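Local coordinates for CD1-2 antigen (Gallus gallus, PDB 3DBX), which probably presents lipid antigens to T cells, as a CD1 family member with an MHC class I-like antigen-binding part and an immunoglobulin C1-set domain, at residues Y215-A220 against L247-R252; V189-V194 against H271-D276; S233-T238 against S253-S258; G264-V269 against S278-W283. One frame throughout, in Å; residues are numbered along the deposited sequence.

Contact 1 (Y215-A220 against L247-R252)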
loop_
_atom_site.group_PDB
_atom_site.type_symbol
_atom_site.label_atom_id
_atom_site.label_comp_id
_atom_site.label_asym_id
_atom_site.label_seq_id
_atom_site.Cartn_x
_atom_site.Cartn_y
_atom_site.Cartn_z
ATOM N N TYR A 215 -5.729 1.596 14.370
ATOM C CA TYR A 215 -6.169 0.593 13.408
ATOM C C TYR A 215 -7.669 0.409 13.651
ATOM O O TYR A 215 -8.091 0.338 14.796
ATOM C CB TYR A 215 -5.389 -0.735 13.605
ATOM C CG TYR A 215 -5.785 -1.763 12.560
ATOM C CD1 TYR A 215 -6.758 -2.716 12.824
ATOM C CD2 TYR A 215 -5.227 -1.724 11.284
ATOM C CE1 TYR A 215 -7.159 -3.634 11.845
ATOM C CE2 TYR A 215 -5.614 -2.640 10.294
ATOM C CZ TYR A 215 -6.576 -3.588 10.582
ATOM O OH TYR A 215 -6.938 -4.488 9.596
ATOM N N PRO A 216 -8.484 0.290 12.590
ATOM C CA PRO A 216 -8.209 0.237 11.157
ATOM C C PRO A 216 -7.813 1.596 10.535
ATOM O O PRO A 216 -7.744 2.601 11.234
ATOM C CB PRO A 216 -9.518 -0.328 10.572
ATOM C CG PRO A 216 -10.589 0.049 11.563
ATOM C CD PRO A 216 -9.904 0.033 12.907
ATOM N N ARG A 217 -7.572 1.600 9.230
ATOM C CA ARG A 217 -7.019 2.747 8.519
ATOM C C ARG A 217 -7.895 3.998 8.428
ATOM O O ARG A 217 -7.346 5.119 8.437
ATOM C CB ARG A 217 -6.664 2.306 7.088
ATOM C CG ARG A 217 -5.718 3.272 6.305
ATOM C CD ARG A 217 -5.541 2.731 4.888
ATOM N NE ARG A 217 -4.421 3.352 4.162
ATOM C CZ ARG A 217 -4.501 4.468 3.432
ATOM N NH1 ARG A 217 -5.644 5.148 3.364
ATOM N NH2 ARG A 217 -3.423 4.931 2.791
ATOM N N PRO A 218 -9.226 3.844 8.165
ATOM C CA PRO A 218 -10.035 5.063 7.982
ATOM C C PRO A 218 -10.032 5.936 9.229
ATOM O O PRO A 218 -10.068 5.415 10.342
ATOM C CB PRO A 218 -11.436 4.503 7.748
ATOM C CG PRO A 218 -11.180 3.151 7.139
ATOM C CD PRO A 218 -10.035 2.634 7.916
ATOM N N ILE A 219 -9.943 7.250 9.044
ATOM C CA ILE A 219 -9.885 8.200 10.175
ATOM C C ILE A 219 -10.197 9.588 9.631
ATOM O O ILE A 219 -10.018 9.849 8.417
ATOM C CB ILE A 219 -8.465 8.168 10.854
ATOM C CG1 ILE A 219 -8.473 8.811 12.259
ATOM C CG2 ILE A 219 -7.395 8.775 9.939
ATOM C CD1 ILE A 219 -7.132 8.661 12.960
ATOM N N ALA A 220 -10.714 10.471 10.488
ATOM C CA ALA A 220 -10.885 11.839 10.058
ATOM C C ALA A 220 -10.343 12.765 11.136
ATOM O O ALA A 220 -10.707 12.653 12.306
ATOM C CB ALA A 220 -12.306 12.155 9.736
ATOM N N LEU A 247 1.120 -3.211 11.469
ATOM C CA LEU A 247 -0.225 -2.971 10.962
ATOM C C LEU A 247 -0.990 -1.984 11.850
ATOM O O LEU A 247 -2.088 -2.287 12.303
ATOM C CB LEU A 247 -1.022 -4.292 10.819
ATOM C CG LEU A 247 -2.214 -4.306 9.859
ATOM C CD1 LEU A 247 -1.849 -3.683 8.514
ATOM C CD2 LEU A 247 -2.724 -5.713 9.644
ATOM N N THR A 248 -0.390 -0.824 12.121
ATOM C CA THR A 248 -1.123 0.352 12.594
ATOM C C THR A 248 -0.769 1.516 11.630
ATOM O O THR A 248 0.052 1.355 10.736
ATOM C CB THR A 248 -0.787 0.755 14.014
ATOM O OG1 THR A 248 0.602 1.011 14.101
ATOM C CG2 THR A 248 -1.189 -0.316 15.064
ATOM N N TYR A 249 -1.384 2.680 11.792
ATOM C CA TYR A 249 -1.168 3.774 10.838
ATOM C C TYR A 249 -0.880 5.084 11.576
ATOM O O TYR A 249 -1.083 5.160 12.765
ATOM C CB TYR A 249 -2.399 3.939 9.929
ATOM C CG TYR A 249 -2.652 2.739 9.024
ATOM C CD1 TYR A 249 -2.020 2.638 7.782
ATOM C CD2 TYR A 249 -3.505 1.708 9.430
ATOM C CE1 TYR A 249 -2.247 1.558 6.959
ATOM C CE2 TYR A 249 -3.734 0.595 8.605
ATOM C CZ TYR A 249 -3.093 0.532 7.383
ATOM O OH TYR A 249 -3.296 -0.515 6.532
ATOM N N GLN A 250 -0.410 6.098 10.837
ATOM C CA GLN A 250 -0.047 7.399 11.353
ATOM C C GLN A 250 -0.430 8.458 10.293
ATOM O O GLN A 250 -0.362 8.192 9.122
ATOM C CB GLN A 250 1.473 7.467 11.388
ATOM C CG GLN A 250 2.002 7.482 12.728
ATOM C CD GLN A 250 3.487 7.611 12.746
ATOM O OE1 GLN A 250 4.216 6.612 12.832
ATOM N NE2 GLN A 250 3.954 8.837 12.714
ATOM N N LEU A 251 -0.743 9.669 10.716
ATOM C CA LEU A 251 -1.186 10.738 9.804
ATOM C C LEU A 251 -0.737 12.021 10.498
ATOM O O LEU A 251 -0.685 12.072 11.741
ATOM C CB LEU A 251 -2.748 10.739 9.735
ATOM C CG LEU A 251 -3.522 11.662 8.800
ATOM C CD1 LEU A 251 -4.926 11.096 8.682
ATOM C CD2 LEU A 251 -3.628 13.025 9.403
ATOM N N ARG A 252 -0.437 13.046 9.709
ATOM C CA ARG A 252 -0.136 14.382 10.213
ATOM C C ARG A 252 -1.122 15.341 9.525
ATOM O O ARG A 252 -1.260 15.284 8.290
ATOM C CB ARG A 252 1.278 14.729 9.750
ATOM C CG ARG A 252 2.292 15.193 10.804
ATOM C CD ARG A 252 3.708 15.330 10.102
ATOM N NE ARG A 252 4.326 16.656 10.289
ATOM C CZ ARG A 252 4.233 17.684 9.433
ATOM N NH1 ARG A 252 3.525 17.577 8.307
ATOM N NH2 ARG A 252 4.854 18.825 9.705
#
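Tyr215 meets both Leu247 and Tyr249 along one side of its ring. CD2 comes 3.3 Å from Leu247 O, obliquely to the ring, and CE2 touches Leu247 CG at 3.8 Å. The two tyrosines lie side by side and point the same way, edge against edge, with Tyr215 CD2 3.8 Å from Tyr249 CE2. Their hydroxyls share one acceptor group: each is hydrogen-bonded to a different carboxylate oxygen of Asp37, in the MHC-like part, so one carboxylate tethers the tips of both rings. A cis peptide bond precedes Pro216; in the next residue, CG of Arg217 is anti to the backbone N (chi1 -164°) and lies over the Tyr249 ring. The aliphatic part of Arg217 crosses that ring at about a right angle. Its CG sits 3.8 Å from the centroid and 5° off the ring normal, a CH-pi contact, with CB over the same face. The chain stays extended from CG to NE, carrying the guanidinium past the ring with its plane 73° from that of the tyrosine. Ile219 closes the contact through its CG2 branch, 3.6 Å from Leu251 CD1. The cis-proline loop thus bridges strands 204-214 and 220-225, and packs on strand 249-257; Val241 of strand 236-243 also touches Arg217, Tyr249 and Leu251, while Phe214 touches Ile219 and Tyr249.

Contact 2 (V189-V194 against H271-D276)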
loop_
_atom_site.group_PDB
_atom_site.type_symbol
_atom_site.label_atom_id
_atom_site.label_comp_id
_atom_site.label_asym_id
_atom_site.label_seq_id
_atom_site.Cartn_x
_atom_site.Cartn_y
_atom_site.Cartn_z
ATOM N N VAL A 189 -7.486 -0.580 17.477
ATOM C CA VAL A 189 -6.497 0.079 18.330
ATOM C C VAL A 189 -6.710 1.590 18.184
ATOM O O VAL A 189 -6.586 2.110 17.078
ATOM C CB VAL A 189 -5.053 -0.209 17.842
ATOM C CG1 VAL A 189 -4.115 0.495 18.727
ATOM C CG2 VAL A 189 -4.759 -1.733 17.869
ATOM N N PRO A 190 -7.153 2.280 19.261
ATOM C CA PRO A 190 -7.411 3.733 19.121
ATOM C C PRO A 190 -6.155 4.589 18.883
ATOM O O PRO A 190 -5.057 4.205 19.336
ATOM C CB PRO A 190 -8.123 4.109 20.430
ATOM C CG PRO A 190 -8.683 2.802 20.948
ATOM C CD PRO A 190 -7.598 1.769 20.553
ATOM N N PRO A 191 -6.318 5.754 18.203
ATOM C CA PRO A 191 -5.209 6.632 17.921
ATOM C C PRO A 191 -4.786 7.378 19.159
ATOM O O PRO A 191 -5.581 7.482 20.113
ATOM C CB PRO A 191 -5.811 7.617 16.883
ATOM C CG PRO A 191 -7.231 7.710 17.280
ATOM C CD PRO A 191 -7.588 6.292 17.650
ATOM N N MET A 192 -3.550 7.880 19.161
ATOM C CA MET A 192 -3.151 8.871 20.158
ATOM C C MET A 192 -2.702 10.061 19.347
ATOM O O MET A 192 -2.316 9.874 18.216
ATOM C CB MET A 192 -2.055 8.388 21.112
ATOM C CG MET A 192 -0.768 7.927 20.539
ATOM S SD MET A 192 0.567 7.942 21.816
ATOM C CE MET A 192 0.915 9.712 21.895
ATOM N N ALA A 193 -2.794 11.277 19.888
ATOM C CA ALA A 193 -2.468 12.471 19.081
ATOM C C ALA A 193 -1.703 13.513 19.896
ATOM O O ALA A 193 -1.817 13.587 21.121
ATOM C CB ALA A 193 -3.722 13.080 18.452
ATOM N N VAL A 194 -0.875 14.276 19.202
ATOM C CA VAL A 194 -0.079 15.319 19.832
ATOM C C VAL A 194 -0.202 16.546 18.939
ATOM O O VAL A 194 -0.298 16.409 17.707
ATOM C CB VAL A 194 1.410 14.906 20.072
ATOM C CG1 VAL A 194 1.534 13.764 21.123
ATOM C CG2 VAL A 194 2.164 14.531 18.769
ATOM N N HIS A 271 -12.446 8.353 14.890
ATOM C CA HIS A 271 -11.983 7.023 14.512
ATOM C C HIS A 271 -12.990 6.035 15.055
ATOM O O HIS A 271 -13.525 6.229 16.138
ATOM C CB HIS A 271 -10.584 6.747 15.081
ATOM C CG HIS A 271 -9.972 5.474 14.546
ATOM N ND1 HIS A 271 -9.987 4.291 15.247
ATOM C CD2 HIS A 271 -9.387 5.198 13.358
ATOM C CE1 HIS A 271 -9.404 3.345 14.524
ATOM N NE2 HIS A 271 -9.015 3.877 13.378
ATOM N N CYS A 272 -13.291 4.992 14.290
ATOM C CA CYS A 272 -14.347 4.065 14.678
ATOM C C CYS A 272 -14.049 3.335 16.013
ATOM O O CYS A 272 -14.973 2.960 16.719
ATOM C CB CYS A 272 -14.636 3.069 13.547
ATOM S SG CYS A 272 -13.286 1.905 13.228
ATOM N N SER A 273 -12.768 3.178 16.371
ATOM C CA SER A 273 -12.412 2.521 17.645
ATOM C C SER A 273 -12.768 3.356 18.885
ATOM O O SER A 273 -12.785 2.858 20.015
ATOM C CB SER A 273 -10.929 2.230 17.652
ATOM O OG SER A 273 -10.207 3.460 17.785
ATOM N N LEU A 274 -13.067 4.634 18.656
ATOM C CA LEU A 274 -13.377 5.566 19.726
ATOM C C LEU A 274 -14.861 5.646 20.018
ATOM O O LEU A 274 -15.269 6.198 21.043
ATOM C CB LEU A 274 -12.807 6.955 19.375
ATOM C CG LEU A 274 -11.296 7.095 19.170
ATOM C CD1 LEU A 274 -10.952 8.432 18.472
ATOM C CD2 LEU A 274 -10.612 7.044 20.487
ATOM N N GLY A 275 -15.677 5.081 19.136
ATOM C CA GLY A 275 -17.118 5.189 19.254
ATOM C C GLY A 275 -17.566 6.626 19.103
ATOM O O GLY A 275 -17.062 7.356 18.245
ATOM N N ASP A 276 -18.465 7.053 19.981
ATOM C CA ASP A 276 -19.056 8.384 19.914
ATOM C C ASP A 276 -18.166 9.478 20.463
ATOM O O ASP A 276 -18.435 10.660 20.230
ATOM C CB ASP A 276 -20.397 8.413 20.641
ATOM C CG ASP A 276 -21.522 7.839 19.809
ATOM O OD1 ASP A 276 -21.284 7.475 18.630
ATOM O OD2 ASP A 276 -22.642 7.758 20.328
#
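Ser273 OG lies in a short hydrogen bond with His271 ND1, 2.7 Å long, and the same oxygen is the point where the loop meets Pro190. Pro190 CA approaches it to 3.1 Å and CB to 3.4 Å, so the hydroxyl is pressed against carbon on the side facing residues 189-194. With chi1 at 71°, OG is tucked between the backbone N and carbonyl carbon of Ser273, a rotation that turns it back to the imidazole. The other ring nitrogen, NE2, is hydrogen-bonded to Pro216 O; with both nitrogens engaged, the ring is held against rotation. Pro191 crosses the histidine obliquely, its CD 3.9 Å from His271 ND1 and close to CB and CG as well. Leu274 completes the apolar side by dividing its two methyls between the prolines. CD2 packs on Pro190 CB at 3.8 Å, whereas CD1 meets Pro191 CG at 4.0 Å, the leucine and Pro191 reaching toward each other tip to tip. The loop keeps its shape through a backbone bond from Leu274 N to His271 O, 3.0 Å, across the 3-10 turn 272-274. Phe214, Val211 and Leu279 further cover Pro191. The arrangement belongs to one end of the immunoglobulin C1-set sandwich, where the entry to the first strand, 192-200, packs on the loop joining the last two strands, 265-270 and 279-282.

Contact 3 (S233-T238 against S253-S258)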
loop_
_atom_site.group_PDB
_atom_site.type_symbol
_atom_site.label_atom_id
_atom_site.label_comp_id
_atom_site.label_asym_id
_atom_site.label_seq_id
_atom_site.Cartn_x
_atom_site.Cartn_y
_atom_site.Cartn_z
ATOM N N SER A 233 -9.049 25.083 3.082
ATOM C CA SER A 233 -8.468 26.183 2.344
ATOM C C SER A 233 -6.984 25.836 2.152
ATOM O O SER A 233 -6.520 24.815 2.687
ATOM C CB SER A 233 -8.646 27.474 3.143
ATOM O OG SER A 233 -8.064 27.360 4.427
ATOM N N PRO A 234 -6.234 26.656 1.385
ATOM C CA PRO A 234 -4.778 26.508 1.316
ATOM C C PRO A 234 -4.094 26.481 2.700
ATOM O O PRO A 234 -3.016 25.923 2.825
ATOM C CB PRO A 234 -4.340 27.752 0.539
ATOM C CG PRO A 234 -5.501 28.103 -0.299
ATOM C CD PRO A 234 -6.704 27.765 0.528
ATOM N N ALA A 235 -4.733 27.058 3.716
ATOM C CA ALA A 235 -4.208 27.082 5.069
ATOM C C ALA A 235 -4.144 25.696 5.713
ATOM O O ALA A 235 -3.337 25.472 6.598
ATOM C CB ALA A 235 -5.036 28.010 5.936
ATOM N N LEU A 236 -4.995 24.779 5.259
ATOM C CA LEU A 236 -5.186 23.485 5.923
ATOM C C LEU A 236 -4.675 22.352 5.034
ATOM O O LEU A 236 -5.075 22.225 3.881
ATOM C CB LEU A 236 -6.683 23.279 6.231
ATOM C CG LEU A 236 -7.184 22.426 7.407
ATOM C CD1 LEU A 236 -8.629 22.106 7.129
ATOM C CD2 LEU A 236 -6.439 21.173 7.555
ATOM N N SER A 237 -3.787 21.527 5.563
ATOM C CA SER A 237 -3.325 20.365 4.831
ATOM C C SER A 237 -3.453 19.128 5.716
ATOM O O SER A 237 -2.941 19.087 6.821
ATOM C CB SER A 237 -1.874 20.562 4.371
ATOM O OG SER A 237 -1.291 19.338 3.912
ATOM N N THR A 238 -4.179 18.129 5.244
ATOM C CA THR A 238 -4.143 16.864 5.952
ATOM C C THR A 238 -3.331 15.905 5.112
ATOM O O THR A 238 -3.536 15.804 3.894
ATOM C CB THR A 238 -5.526 16.337 6.335
ATOM O OG1 THR A 238 -5.388 15.002 6.869
ATOM C CG2 THR A 238 -6.501 16.378 5.132
ATOM N N SER A 253 -1.803 16.202 10.292
ATOM C CA SER A 253 -2.618 17.272 9.700
ATOM C C SER A 253 -2.010 18.605 10.110
ATOM O O SER A 253 -1.482 18.694 11.200
ATOM C CB SER A 253 -4.067 17.199 10.179
ATOM O OG SER A 253 -4.821 18.242 9.544
ATOM N N THR A 254 -2.037 19.619 9.237
ATOM C CA THR A 254 -1.438 20.897 9.608
ATOM C C THR A 254 -2.332 22.042 9.225
ATOM O O THR A 254 -3.082 21.941 8.226
ATOM C CB THR A 254 -0.031 21.149 8.959
ATOM O OG1 THR A 254 -0.155 21.333 7.552
ATOM C CG2 THR A 254 0.977 20.023 9.252
ATOM N N LEU A 255 -2.234 23.130 9.997
ATOM C CA LEU A 255 -3.007 24.347 9.766
ATOM C C LEU A 255 -2.081 25.549 9.894
ATOM O O LEU A 255 -1.457 25.732 10.946
ATOM C CB LEU A 255 -4.139 24.480 10.786
ATOM C CG LEU A 255 -5.086 25.690 10.654
ATOM C CD1 LEU A 255 -5.855 25.624 9.347
ATOM C CD2 LEU A 255 -6.036 25.810 11.836
ATOM N N LEU A 256 -1.986 26.367 8.849
ATOM C CA LEU A 256 -1.313 27.667 8.988
ATOM C C LEU A 256 -2.181 28.697 9.717
ATOM O O LEU A 256 -3.349 28.878 9.385
ATOM C CB LEU A 256 -0.855 28.211 7.640
ATOM C CG LEU A 256 0.256 27.387 6.979
ATOM C CD1 LEU A 256 0.185 27.482 5.446
ATOM C CD2 LEU A 256 1.619 27.864 7.457
ATOM N N VAL A 257 -1.610 29.348 10.732
ATOM C CA VAL A 257 -2.305 30.392 11.469
ATOM C C VAL A 257 -1.398 31.617 11.630
ATOM O O VAL A 257 -0.179 31.512 11.502
ATOM C CB VAL A 257 -2.791 29.879 12.848
ATOM C CG1 VAL A 257 -3.710 28.657 12.682
ATOM C CG2 VAL A 257 -1.598 29.517 13.755
ATOM N N SER A 258 -1.993 32.773 11.900
ATOM C CA SER A 258 -1.240 33.968 12.273
ATOM C C SER A 258 -0.938 33.916 13.778
ATOM O O SER A 258 -1.778 33.489 14.555
ATOM C CB SER A 258 -2.052 35.226 11.954
ATOM O OG SER A 258 -1.754 35.723 10.662
HETATM O O HOH W 1 -0.912 23.548 6.240
#
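Strands 236-238 and 253-257 run antiparallel, 172° between their directions, with Ser237 and Thr254 as a hydrogen-bonded pair between the non-hydrogen-bonded pairs Leu236-Leu255 and Thr238-Ser253. Ser237 N donates to Thr254 O at 2.8 Å and Ser237 O accepts from Thr254 N at 2.6 Å; Leu256 N extends the ladder to Ala235 O, 2.8 Å. Ala235 belongs to a type I turn, Ser233 to Leu236, closed by Leu236 N on Ser233 O, which leads into the strand. On the face of Leu236 and Leu255 the two leucines cross obliquely, Leu236 CG 4.0 Å from Leu255 CD1, and Trp223 of the facing sheet packs on both. This face also holds hydroxyls: Ser253 OG, anti to the backbone N (chi1 -178°), makes a weak bond to Ser237 O and another weak one with Trp223 NE1. The face of Ser237 and Thr254 carries a water, bonded to Thr254 OG1 at 2.7 Å and donating to Ala235 O; Thr254 OG1 also lies 3.7 Å from Ser237 CB. Two carbonyls of edge strand 236-243 and its turn thus accept twice, Ala235 O from Leu256 N and the water, Ser237 O from Thr254 N and, weakly, Ser253 OG.

Contact 4 (G264-V269 against S278-W283)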
loop_
_atom_site.group_PDB
_atom_site.type_symbol
_atom_site.label_atom_id
_atom_site.label_comp_id
_atom_site.label_asym_id
_atom_site.label_seq_id
_atom_site.Cartn_x
_atom_site.Cartn_y
_atom_site.Cartn_z
ATOM N N GLY A 264 -8.507 30.213 19.727
ATOM C CA GLY A 264 -7.978 29.017 20.350
ATOM C C GLY A 264 -8.094 27.908 19.325
ATOM O O GLY A 264 -9.101 27.832 18.624
ATOM N N TYR A 265 -7.068 27.064 19.226
ATOM C CA TYR A 265 -7.064 25.939 18.296
ATOM C C TYR A 265 -7.004 24.546 18.993
ATOM O O TYR A 265 -6.476 24.401 20.105
ATOM C CB TYR A 265 -5.927 26.096 17.255
ATOM C CG TYR A 265 -6.137 27.304 16.347
ATOM C CD1 TYR A 265 -5.582 28.543 16.655
ATOM C CD2 TYR A 265 -6.904 27.202 15.195
ATOM C CE1 TYR A 265 -5.777 29.640 15.826
ATOM C CE2 TYR A 265 -7.103 28.284 14.373
ATOM C CZ TYR A 265 -6.535 29.488 14.678
ATOM O OH TYR A 265 -6.763 30.550 13.848
ATOM N N ALA A 266 -7.591 23.547 18.327
ATOM C CA ALA A 266 -7.537 22.150 18.748
ATOM C C ALA A 266 -7.704 21.247 17.536
ATOM O O ALA A 266 -8.448 21.601 16.605
ATOM C CB ALA A 266 -8.648 21.841 19.754
ATOM N N CYS A 267 -7.000 20.100 17.574
ATOM C CA CYS A 267 -7.143 18.991 16.632
ATOM C C CYS A 267 -8.208 18.009 17.158
ATOM O O CYS A 267 -8.133 17.621 18.314
ATOM C CB CYS A 267 -5.782 18.263 16.560
ATOM S SG CYS A 267 -5.755 17.012 15.323
ATOM N N ARG A 268 -9.188 17.639 16.332
ATOM C CA ARG A 268 -10.173 16.643 16.692
ATOM C C ARG A 268 -10.040 15.423 15.766
ATOM O O ARG A 268 -9.907 15.566 14.535
ATOM C CB ARG A 268 -11.597 17.230 16.657
ATOM C CG ARG A 268 -12.684 16.203 17.092
ATOM C CD ARG A 268 -13.977 16.815 17.544
ATOM N NE ARG A 268 -14.771 17.340 16.433
ATOM C CZ ARG A 268 -15.693 18.292 16.542
ATOM N NH1 ARG A 268 -15.999 18.841 17.715
ATOM N NH2 ARG A 268 -16.318 18.702 15.458
ATOM N N VAL A 269 -10.038 14.239 16.375
ATOM C CA VAL A 269 -9.811 12.967 15.663
ATOM C C VAL A 269 -11.019 12.080 15.845
ATOM O O VAL A 269 -11.446 11.789 16.973
ATOM C CB VAL A 269 -8.554 12.214 16.159
ATOM C CG1 VAL A 269 -8.226 11.084 15.229
ATOM C CG2 VAL A 269 -7.344 13.132 16.228
ATOM N N SER A 278 -14.753 11.633 20.548
ATOM C CA SER A 278 -13.605 12.019 19.731
ATOM C C SER A 278 -12.400 12.081 20.634
ATOM O O SER A 278 -12.513 12.138 21.866
ATOM C CB SER A 278 -13.803 13.436 19.176
ATOM O OG SER A 278 -15.099 13.574 18.640
ATOM N N LEU A 279 -11.248 12.124 19.993
ATOM C CA LEU A 279 -10.031 12.529 20.623
ATOM C C LEU A 279 -9.902 14.019 20.325
ATOM O O LEU A 279 -9.866 14.405 19.141
ATOM C CB LEU A 279 -8.894 11.759 19.954
ATOM C CG LEU A 279 -7.438 11.978 20.285
ATOM C CD1 LEU A 279 -7.159 11.823 21.782
ATOM C CD2 LEU A 279 -6.666 10.969 19.449
ATOM N N LEU A 280 -9.804 14.848 21.370
ATOM C CA LEU A 280 -9.699 16.283 21.211
ATOM C C LEU A 280 -8.416 16.805 21.896
ATOM O O LEU A 280 -8.256 16.664 23.129
ATOM C CB LEU A 280 -10.937 16.986 21.771
ATOM C CG LEU A 280 -10.894 18.512 21.682
ATOM C CD1 LEU A 280 -11.200 18.982 20.263
ATOM C CD2 LEU A 280 -11.839 19.139 22.681
ATOM N N VAL A 281 -7.542 17.427 21.102
ATOM C CA VAL A 281 -6.202 17.832 21.543
ATOM C C VAL A 281 -5.950 19.328 21.297
ATOM O O VAL A 281 -5.748 19.737 20.158
ATOM C CB VAL A 281 -5.088 16.957 20.880
ATOM C CG1 VAL A 281 -3.773 17.201 21.550
ATOM C CG2 VAL A 281 -5.426 15.463 21.004
ATOM N N PRO A 282 -5.985 20.150 22.369
ATOM C CA PRO A 282 -5.813 21.601 22.280
ATOM C C PRO A 282 -4.397 21.976 21.893
ATOM O O PRO A 282 -3.465 21.207 22.169
ATOM C CB PRO A 282 -6.090 22.085 23.721
ATOM C CG PRO A 282 -6.787 20.952 24.390
ATOM C CD PRO A 282 -6.198 19.726 23.764
ATOM N N TRP A 283 -4.238 23.108 21.212
ATOM C CA TRP A 283 -2.918 23.705 21.078
ATOM C C TRP A 283 -2.673 24.630 22.258
ATOM O O TRP A 283 -3.356 25.636 22.417
ATOM C CB TRP A 283 -2.766 24.488 19.790
ATOM C CG TRP A 283 -1.478 25.287 19.759
ATOM C CD1 TRP A 283 -0.242 24.862 20.158
ATOM C CD2 TRP A 283 -1.304 26.625 19.280
ATOM N NE1 TRP A 283 0.682 25.855 19.982
ATOM C CE2 TRP A 283 0.063 26.951 19.442
ATOM C CE3 TRP A 283 -2.170 27.583 18.740
ATOM C CZ2 TRP A 283 0.590 28.179 19.065
ATOM C CZ3 TRP A 283 -1.653 28.813 18.359
ATOM C CH2 TRP A 283 -0.268 29.103 18.532
HETATM O O HOH W 2 -4.867 27.442 20.986
#
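Arg268 runs alongside the strand opposite, touching it with its carbons. CB meets Leu280 CD1 at 4.0 Å; CG, anti to the backbone N, lies 3.6 Å from Ser278 CB; CD then reaches Ser278 OG, also 3.6 Å. Beyond CD the chain bends at chi3 (74°), and the guanidinium lies obliquely to that hydroxyl. Leu280 CD1 goes on to Ala266 CB, continuing the row of side chains on this face. Strands 265-269 and 279-282 form the last hairpin of the immunoglobulin C1-set fold, antiparallel with 161° between their directions, and Cys267 joins it by disulfide to Cys209 of the other sheet. Cys267 and Val281 exchange two backbone bonds, as do Val269 and Leu279. In the latter pair both donors approach in the carbonyl plane, and on the interior face the side chains lie side by side, pointing the same way, CB to CB at 3.8 Å, with Pro191 against both. At the other end Trp283 N bonds Tyr265 O at 2.8 Å, nearly straight at 177° but from above the carbonyl plane. The two aromatic side chains point the same way, Tyr265 CD1 at the edge of the indole, 4.1 Å from CE3. One water links Tyr265 N to Trp283 O, while Tyr265 OH is held by Asp261 and Arg225.

All four contacts lie in the immunoglobulin C1-set part of the chain and its approach. Contact 1 reaches Asp37 of the MHC-like part, and contact 2 adjoins it, their centres about 9 Å apart; the two are joined through His271 and Pro216 and by Tyr215 N, 2.9 Å from Val189 O. Contact 3 continues strand 249-257 away from contact 1, their centres about 20 Å apart. Contact 4 lies in the facing sheet and touches the rest: Ile219 CD1 reaches Val269 CG1 at 3.5 Å, Ala193 packs on Leu279 and Val281, and Tyr265 receives Leu255 and Val257. Contacts 2 and 3 do not touch, their nearest atoms being about 7 Å apart.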